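Local coordinates for phosphoribosylaminoimidazole-succinocarboxamide synthase (Pyrococcus horikoshii, PDB 4O7T), which catalyses the ATP-dependent joining of L-aspartate to the carboxylate of 5-aminoimidazole ribonucleotide carboxylate (CAIR), giving SAICAR in de novo purine biosynthesis, at residues P87-V92 with K175-K180; R93-G98 with G168-D173. All blocks are in the same frame, centred on the assembly; numbering follows the deposited sequence.

Contact 1 (P87-V92 with K175-K180); sequences PLEVVV and KLEFGK. With TMP (thymidine-5'-phosphate), chain B; ADP (adenosine-5'-diphosphate), chain C.
Val90 and Leu176 face each other as the hydrogen-bonded pair of an antiparallel strand pairing, and both backbone bonds are short and nearly straight: Val90 N gives its proton to Leu176 O at 2.8 Å, and Leu176 N returns one to Val90 O. One step on, Val91 and Lys175 form the non-hydrogen-bonded pair. Between Leu88 and Phe178 a water takes the place of a direct bond, accepting from Phe178 N and probably donating to Leu88 O.

Apolar contact lies on the Val90 and Leu176 face. With CG1 anti to the backbone N (chi1 -175°), Val90 sends its other methyl, CG2, to the edge of the Phe178 ring, where it meets CD2 at 4.0 Å, close to the ring plane.

The polar groups collect on the Glu89, Lys175 and Glu177 side. Lys175 bends at chi2 (-90°) and chi3, so its CG and CD ride over Glu89 CB, with CG to CB 3.7 Å, before NZ reaches Glu177 OE2 at 2.8 Å in a salt bridge from the anti side, out of the carboxylate plane. The carboxylates of Glu89 and Glu177 lie side by side and almost parallel, with OE1 of Glu89 4.1 Å from OE2 of Glu177.

This polar face forms a wall between the two nucleotides. The ADP ribose hydroxyl O2' donates to Glu177 OE1 at 2.9 Å, while Lys175 CE packs against the thymine carbonyl oxygen O2 of TMP at 3.3 Å. A second salt bridge joins Lys175 to Asp190.

Strand 84-93 also pairs with strand 111-121 through Glu89 and Val91, and helix 143-165 packs on the face that carries Val90 and Phe178, with Ile149 on Val90 and Ile152 on Phe178.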
loop_
_atom_site.group_PDB
_atom_site.type_symbol
_atom_site.label_atom_id
_atom_site.label_comp_id
_atom_site.label_asym_id
_atom_site.label_seq_id
_atom_site.Cartn_x
_atom_site.Cartn_y
_atom_site.Cartn_z
ATOM N N PRO A 87 7.688 -13.181 4.658
ATOM C CA PRO A 87 8.218 -11.910 5.155
ATOM C C PRO A 87 7.128 -10.809 5.200
ATOM O O PRO A 87 7.266 -9.759 4.548
ATOM C CB PRO A 87 9.333 -11.587 4.141
ATOM C CG PRO A 87 8.866 -12.220 2.864
ATOM C CD PRO A 87 8.079 -13.453 3.256
ATOM N N LEU A 88 6.062 -11.054 5.968
ATOM C CA LEU A 88 4.922 -10.133 6.056
ATOM C C LEU A 88 4.478 -9.842 7.480
ATOM O O LEU A 88 4.563 -10.697 8.379
ATOM C CB LEU A 88 3.701 -10.677 5.279
ATOM C CG LEU A 88 3.828 -10.948 3.766
ATOM C CD1 LEU A 88 2.625 -11.747 3.268
ATOM C CD2 LEU A 88 3.991 -9.653 2.986
ATOM N N GLU A 89 3.990 -8.623 7.673
ATOM C CA GLU A 89 3.148 -8.313 8.808
ATOM C C GLU A 89 1.774 -7.993 8.222
ATOM O O GLU A 89 1.653 -7.152 7.327
ATOM C CB GLU A 89 3.751 -7.176 9.642
ATOM C CG GLU A 89 5.124 -7.571 10.182
ATOM C CD GLU A 89 5.774 -6.551 11.106
ATOM O OE1 GLU A 89 7.001 -6.673 11.325
ATOM O OE2 GLU A 89 5.089 -5.645 11.633
ATOM N N VAL A 90 0.758 -8.720 8.683
ATOM C CA VAL A 90 -0.587 -8.620 8.139
ATOM C C VAL A 90 -1.439 -7.924 9.191
ATOM O O VAL A 90 -1.657 -8.454 10.290
ATOM C CB VAL A 90 -1.166 -10.013 7.798
ATOM C CG1 VAL A 90 -2.534 -9.884 7.120
ATOM C CG2 VAL A 90 -0.202 -10.761 6.888
ATOM N N VAL A 91 -1.904 -6.729 8.864
ATOM C CA VAL A 91 -2.580 -5.917 9.845
ATOM C C VAL A 91 -4.073 -5.868 9.515
ATOM O O VAL A 91 -4.470 -5.535 8.387
ATOM C CB VAL A 91 -1.974 -4.485 9.940
ATOM C CG1 VAL A 91 -2.801 -3.604 10.883
ATOM C CG2 VAL A 91 -0.521 -4.528 10.392
ATOM N N VAL A 92 -4.895 -6.209 10.504
ATOM C CA VAL A 92 -6.343 -6.091 10.359
ATOM C C VAL A 92 -6.849 -4.936 11.234
ATOM O O VAL A 92 -6.440 -4.801 12.391
ATOM C CB VAL A 92 -7.076 -7.401 10.724
ATOM C CG1 VAL A 92 -8.562 -7.275 10.403
ATOM C CG2 VAL A 92 -6.467 -8.589 9.985
ATOM N N LYS A 175 -1.783 -7.042 14.507
ATOM C CA LYS A 175 -0.817 -7.531 13.530
ATOM C C LYS A 175 -0.625 -9.046 13.665
ATOM O O LYS A 175 -0.419 -9.567 14.781
ATOM C CB LYS A 175 0.525 -6.804 13.697
ATOM C CG LYS A 175 1.581 -7.165 12.637
ATOM C CD LYS A 175 2.471 -8.352 13.036
ATOM C CE LYS A 175 3.468 -7.989 14.160
ATOM N NZ LYS A 175 4.135 -9.196 14.741
ATOM N N LEU A 176 -0.675 -9.740 12.521
ATOM C CA LEU A 176 -0.380 -11.169 12.461
ATOM C C LEU A 176 0.814 -11.490 11.566
ATOM O O LEU A 176 1.169 -10.718 10.660
ATOM C CB LEU A 176 -1.577 -11.948 11.911
ATOM C CG LEU A 176 -2.929 -11.812 12.599
ATOM C CD1 LEU A 176 -3.960 -12.631 11.826
ATOM C CD2 LEU A 176 -2.855 -12.231 14.066
ATOM N N GLU A 177 1.407 -12.660 11.790
ATOM C CA GLU A 177 2.424 -13.158 10.881
ATOM C C GLU A 177 2.147 -14.630 10.582
ATOM O O GLU A 177 1.482 -15.328 11.365
ATOM C CB GLU A 177 3.805 -12.980 11.492
ATOM C CG GLU A 177 4.161 -11.527 11.793
ATOM C CD GLU A 177 5.599 -11.343 12.245
ATOM O OE1 GLU A 177 6.436 -12.225 12.008
ATOM O OE2 GLU A 177 5.892 -10.297 12.830
ATOM N N PHE A 178 2.661 -15.090 9.448
ATOM C CA PHE A 178 2.329 -16.410 8.929
ATOM C C PHE A 178 3.553 -17.110 8.361
ATOM O O PHE A 178 4.481 -16.466 7.855
ATOM C CB PHE A 178 1.314 -16.303 7.792
ATOM C CG PHE A 178 -0.049 -15.863 8.223
ATOM C CD1 PHE A 178 -1.025 -16.803 8.544
ATOM C CD2 PHE A 178 -0.371 -14.500 8.286
ATOM C CE1 PHE A 178 -2.303 -16.404 8.920
ATOM C CE2 PHE A 178 -1.650 -14.092 8.667
ATOM C CZ PHE A 178 -2.608 -15.044 8.986
ATOM N N GLY A 179 3.497 -18.438 8.378
ATOM C CA GLY A 179 4.496 -19.250 7.721
ATOM C C GLY A 179 3.864 -20.458 7.047
ATOM O O GLY A 179 2.672 -20.753 7.226
ATOM N N LYS A 180 4.681 -21.168 6.288
ATOM C CA LYS A 180 4.231 -22.346 5.574
ATOM C C LYS A 180 4.795 -23.575 6.284
ATOM O O LYS A 180 5.965 -23.576 6.654
ATOM C CB LYS A 180 4.718 -22.256 4.125
ATOM C CG LYS A 180 3.850 -23.002 3.135
ATOM C CD LYS A 180 3.847 -22.358 1.744
ATOM C CE LYS A 180 5.229 -22.289 1.127
ATOM N NZ LYS A 180 5.163 -21.637 -0.215
HETATM P P TMP B . 0.091 0.891 13.086
HETATM O O1P TMP B . 1.405 1.318 13.635
HETATM O O2P TMP B . 0.161 0.530 11.614
HETATM O O3P TMP B . -1.105 1.728 13.479
HETATM O "O5'" TMP B . -0.146 -0.495 13.861
HETATM C "C5'" TMP B . -1.268 -1.346 13.586
HETATM C "C4'" TMP B . -1.274 -2.525 14.553
HETATM O "O4'" TMP B . -0.182 -3.408 14.272
HETATM C "C3'" TMP B . -1.139 -2.120 16.022
HETATM O "O3'" TMP B . -2.064 -2.903 16.761
HETATM C "C2'" TMP B . 0.212 -2.588 16.488
HETATM C "C1'" TMP B . 0.643 -3.600 15.432
HETATM N N1 TMP B . 2.069 -3.452 15.103
HETATM C C2 TMP B . 2.989 -4.469 15.482
HETATM O O2 TMP B . 2.575 -5.469 16.101
HETATM N N3 TMP B . 4.302 -4.375 15.189
HETATM C C4 TMP B . 4.777 -3.298 14.534
HETATM O O4 TMP B . 5.999 -3.199 14.277
HETATM C C5 TMP B . 3.847 -2.213 14.112
HETATM C C5M TMP B . 4.337 -0.986 13.371
HETATM C C6 TMP B . 2.502 -2.353 14.436
HETATM P PB ADP C . 8.683 -10.025 15.323
HETATM O O1B ADP C . 7.963 -11.065 14.502
HETATM O O2B ADP C . 7.795 -9.062 16.063
HETATM O O3B ADP C . 9.835 -9.392 14.582
HETATM P PA ADP C . 10.933 -10.818 16.900
HETATM O O1A ADP C . 11.712 -9.967 15.917
HETATM O O2A ADP C . 11.036 -10.532 18.381
HETATM O O3A ADP C . 9.359 -10.863 16.522
HETATM O "O5'" ADP C . 11.408 -12.342 16.661
HETATM C "C5'" ADP C . 10.538 -13.366 16.178
HETATM C "C4'" ADP C . 10.999 -13.855 14.807
HETATM O "O4'" ADP C . 10.679 -15.245 14.679
HETATM C "C3'" ADP C . 10.261 -13.152 13.680
HETATM O "O3'" ADP C . 11.147 -12.996 12.568
HETATM C "C2'" ADP C . 9.140 -14.111 13.318
HETATM O "O2'" ADP C . 8.736 -14.019 11.953
HETATM C "C1'" ADP C . 9.781 -15.459 13.582
HETATM N N9 ADP C . 8.788 -16.533 13.870
HETATM C C8 ADP C . 7.639 -16.427 14.569
HETATM N N7 ADP C . 6.992 -17.618 14.618
HETATM C C5 ADP C . 7.739 -18.519 13.946
HETATM C C6 ADP C . 7.657 -19.962 13.599
HETATM N N6 ADP C . 6.620 -20.717 14.004
HETATM N N1 ADP C . 8.659 -20.505 12.859
HETATM C C2 ADP C . 9.711 -19.781 12.440
HETATM N N3 ADP C . 9.851 -18.473 12.720
HETATM C C4 ADP C . 8.923 -17.797 13.452
HETATM O O HOH W 1 4.303 -13.450 7.902
#

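Contact 2 (R93-G98 with G168-D173); sequences RNVVAG and GIILVD. With TMP (thymidine-5'-phosphate), chain B.
Arg93 and Asp173, a non-hydrogen-bonded antiparallel pair, run side by side, pointing the same way, and both end at the TMP. Along Arg93, CB and CG both pack on Asp173 CB, CB at 3.9 Å. NE then donates to a water at 2.9 Å; this water lies at the guanidinium edge and is placed to donate to Asp173 OD2 and Val95 O, though it has more acceptors in reach than protons. A bend at chi3 (77°) turns the flat group to the phosphate. There NH1, also salt-bridged to Glu118, gives a nearly straight bond to TMP O2P, and NH2 one to O3P at 2.7 Å, a bidentate grip that fixes the guanidinium's rotation. NH2 also gives a weak bond to Ala97 O and lies 3.4 Å from Asp173 OD2, a salt bridge of charge alone, since the oxygen stands well out of the guanidinium plane. Asp173 OD1 accepts from the TMP sugar hydroxyl O3' at 2.6 Å. TMP probably occupies the place of the ribonucleotide substrate, with Arg93 as its phosphate ligand.

After Arg93 the chain turns a corner, and Val172 O accepts from both Asn94 N and Val95 N. Asn94 ND2 bonds Leu171 O at 2.9 Å, from above the carbonyl plane, and also hydrogen-bonds Asn157 OD1 on helix 143-165. Val172 CG1 lies inside the turn against Ala97 CB (3.7 Å) and Val95 CB, while the Val95 and Ile170 side chains cross at about a right angle, meeting through their CG2 methyls.

Asp173 OD2 forms a salt bridge to Arg198 of strand 197-201, whose Trp200 touches Val172. Helix 143-165 packs Leu160 on Leu171, and strand 111-121 lies against Asn94 and Val95.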
loop_
_atom_site.group_PDB
_atom_site.type_symbol
_atom_site.label_atom_id
_atom_site.label_comp_id
_atom_site.label_asym_id
_atom_site.label_seq_id
_atom_site.Cartn_x
_atom_site.Cartn_y
_atom_site.Cartn_z
ATOM N N ARG A 93 -7.720 -4.099 10.668
ATOM C CA ARG A 93 -8.147 -2.861 11.334
ATOM C C ARG A 93 -9.675 -2.705 11.311
ATOM O O ARG A 93 -10.296 -2.806 10.250
ATOM C CB ARG A 93 -7.448 -1.646 10.693
ATOM C CG ARG A 93 -5.994 -1.905 10.244
ATOM C CD ARG A 93 -5.283 -0.667 9.678
ATOM N NE ARG A 93 -4.864 0.227 10.747
ATOM C CZ ARG A 93 -3.610 0.524 11.091
ATOM N NH1 ARG A 93 -2.558 0.052 10.407
ATOM N NH2 ARG A 93 -3.418 1.334 12.140
ATOM N N ASN A 94 -10.256 -2.464 12.487
ATOM C CA ASN A 94 -11.709 -2.293 12.667
ATOM C C ASN A 94 -12.084 -0.851 12.986
ATOM O O ASN A 94 -13.132 -0.366 12.557
ATOM C CB ASN A 94 -12.216 -3.205 13.789
ATOM C CG ASN A 94 -11.942 -4.674 13.509
ATOM O OD1 ASN A 94 -12.311 -5.183 12.449
ATOM N ND2 ASN A 94 -11.287 -5.364 14.453
ATOM N N VAL A 95 -11.205 -0.178 13.731
ATOM C CA VAL A 95 -11.434 1.170 14.227
ATOM C C VAL A 95 -10.196 1.990 13.847
ATOM O O VAL A 95 -9.074 1.488 13.975
ATOM C CB VAL A 95 -11.641 1.140 15.765
ATOM C CG1 VAL A 95 -11.607 2.531 16.360
ATOM C CG2 VAL A 95 -12.956 0.439 16.109
ATOM N N VAL A 96 -10.388 3.212 13.342
ATOM C CA VAL A 96 -9.254 4.064 12.948
ATOM C C VAL A 96 -8.353 4.426 14.127
ATOM O O VAL A 96 -8.809 4.942 15.165
ATOM C CB VAL A 96 -9.689 5.348 12.208
ATOM C CG1 VAL A 96 -8.492 6.220 11.889
ATOM C CG2 VAL A 96 -10.431 5.005 10.930
ATOM N N ALA A 97 -7.069 4.133 13.960
ATOM C CA ALA A 97 -6.045 4.426 14.973
ATOM C C ALA A 97 -4.673 4.363 14.320
ATOM O O ALA A 97 -4.543 3.868 13.207
ATOM C CB ALA A 97 -6.120 3.419 16.111
ATOM N N GLY A 98 -3.650 4.847 15.022
ATOM C CA GLY A 98 -2.264 4.690 14.567
ATOM C C GLY A 98 -2.007 5.197 13.167
ATOM O O GLY A 98 -2.515 6.261 12.782
ATOM N N GLY A 168 -16.108 -6.650 27.105
ATOM C CA GLY A 168 -16.038 -5.192 27.155
ATOM C C GLY A 168 -14.729 -4.634 26.613
ATOM O O GLY A 168 -14.231 -3.611 27.091
ATOM N N ILE A 169 -14.168 -5.313 25.619
ATOM C CA ILE A 169 -12.951 -4.847 24.966
ATOM C C ILE A 169 -13.196 -4.742 23.471
ATOM O O ILE A 169 -13.649 -5.704 22.839
ATOM C CB ILE A 169 -11.758 -5.774 25.267
ATOM C CG1 ILE A 169 -11.408 -5.685 26.755
ATOM C CG2 ILE A 169 -10.543 -5.395 24.428
ATOM C CD1 ILE A 169 -10.892 -6.982 27.333
ATOM N N ILE A 170 -12.911 -3.559 22.929
ATOM C CA ILE A 170 -12.931 -3.320 21.492
ATOM C C ILE A 170 -11.591 -3.710 20.881
ATOM O O ILE A 170 -10.548 -3.201 21.284
ATOM C CB ILE A 170 -13.224 -1.839 21.172
ATOM C CG1 ILE A 170 -14.630 -1.459 21.668
ATOM C CG2 ILE A 170 -13.082 -1.570 19.677
ATOM C CD1 ILE A 170 -14.867 0.038 21.716
ATOM N N LEU A 171 -11.623 -4.628 19.924
ATOM C CA LEU A 171 -10.432 -4.945 19.140
ATOM C C LEU A 171 -10.300 -3.908 18.019
ATOM O O LEU A 171 -11.006 -3.957 17.011
ATOM C CB LEU A 171 -10.501 -6.368 18.584
ATOM C CG LEU A 171 -9.321 -6.824 17.706
ATOM C CD1 LEU A 171 -8.006 -6.843 18.472
ATOM C CD2 LEU A 171 -9.637 -8.192 17.132
ATOM N N VAL A 172 -9.398 -2.957 18.224
ATOM C CA VAL A 172 -9.254 -1.799 17.346
ATOM C C VAL A 172 -8.540 -2.205 16.040
ATOM O O VAL A 172 -9.050 -1.958 14.932
ATOM C CB VAL A 172 -8.514 -0.683 18.114
ATOM C CG1 VAL A 172 -7.999 0.428 17.202
ATOM C CG2 VAL A 172 -9.434 -0.144 19.205
ATOM N N ASP A 173 -7.372 -2.838 16.197
ATOM C CA ASP A 173 -6.558 -3.339 15.079
ATOM C C ASP A 173 -5.541 -4.311 15.652
ATOM O O ASP A 173 -5.429 -4.412 16.873
ATOM C CB ASP A 173 -5.900 -2.200 14.255
ATOM C CG ASP A 173 -4.984 -1.279 15.091
ATOM O OD1 ASP A 173 -4.284 -1.747 15.993
ATOM O OD2 ASP A 173 -4.946 -0.068 14.822
HETATM P P TMP B . 0.091 0.891 13.086
HETATM O O1P TMP B . 1.405 1.318 13.635
HETATM O O2P TMP B . 0.161 0.530 11.614
HETATM O O3P TMP B . -1.105 1.728 13.479
HETATM O "O5'" TMP B . -0.146 -0.495 13.861
HETATM C "C5'" TMP B . -1.268 -1.346 13.586
HETATM C "C4'" TMP B . -1.274 -2.525 14.553
HETATM O "O4'" TMP B . -0.182 -3.408 14.272
HETATM C "C3'" TMP B . -1.139 -2.120 16.022
HETATM O "O3'" TMP B . -2.064 -2.903 16.761
HETATM C "C2'" TMP B . 0.212 -2.588 16.488
HETATM C "C1'" TMP B . 0.643 -3.600 15.432
HETATM N N1 TMP B . 2.069 -3.452 15.103
HETATM C C2 TMP B . 2.989 -4.469 15.482
HETATM O O2 TMP B . 2.575 -5.469 16.101
HETATM N N3 TMP B . 4.302 -4.375 15.189
HETATM C C4 TMP B . 4.777 -3.298 14.534
HETATM O O4 TMP B . 5.999 -3.199 14.277
HETATM C C5 TMP B . 3.847 -2.213 14.112
HETATM C C5M TMP B . 4.337 -0.986 13.371
HETATM C C6 TMP B . 2.502 -2.353 14.436
HETATM O O HOH W 2 -6.439 1.035 12.992
#

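Overall arrangement
Both contacts are buried and use strand 169-180; contact 1 pairs it with strand 84-93, contact 2 with the last residue of that strand and the loop after it. Contact 2 is nested within the loop closed by contact 1, and they meet where Val92 O lies 3.2 Å from Asp173 CB. The centre of contact 1 is about 8 Å from the chain centre, that of contact 2 about 13 Å. Contact 1 is a regular pairing with one apolar and one charged face. In contact 2 a turning chain is gathered by backbone carbonyls, and Arg93 and Asp173 grip the phosphate and sugar of TMP. Both border TMP, and contact 1 also ADP.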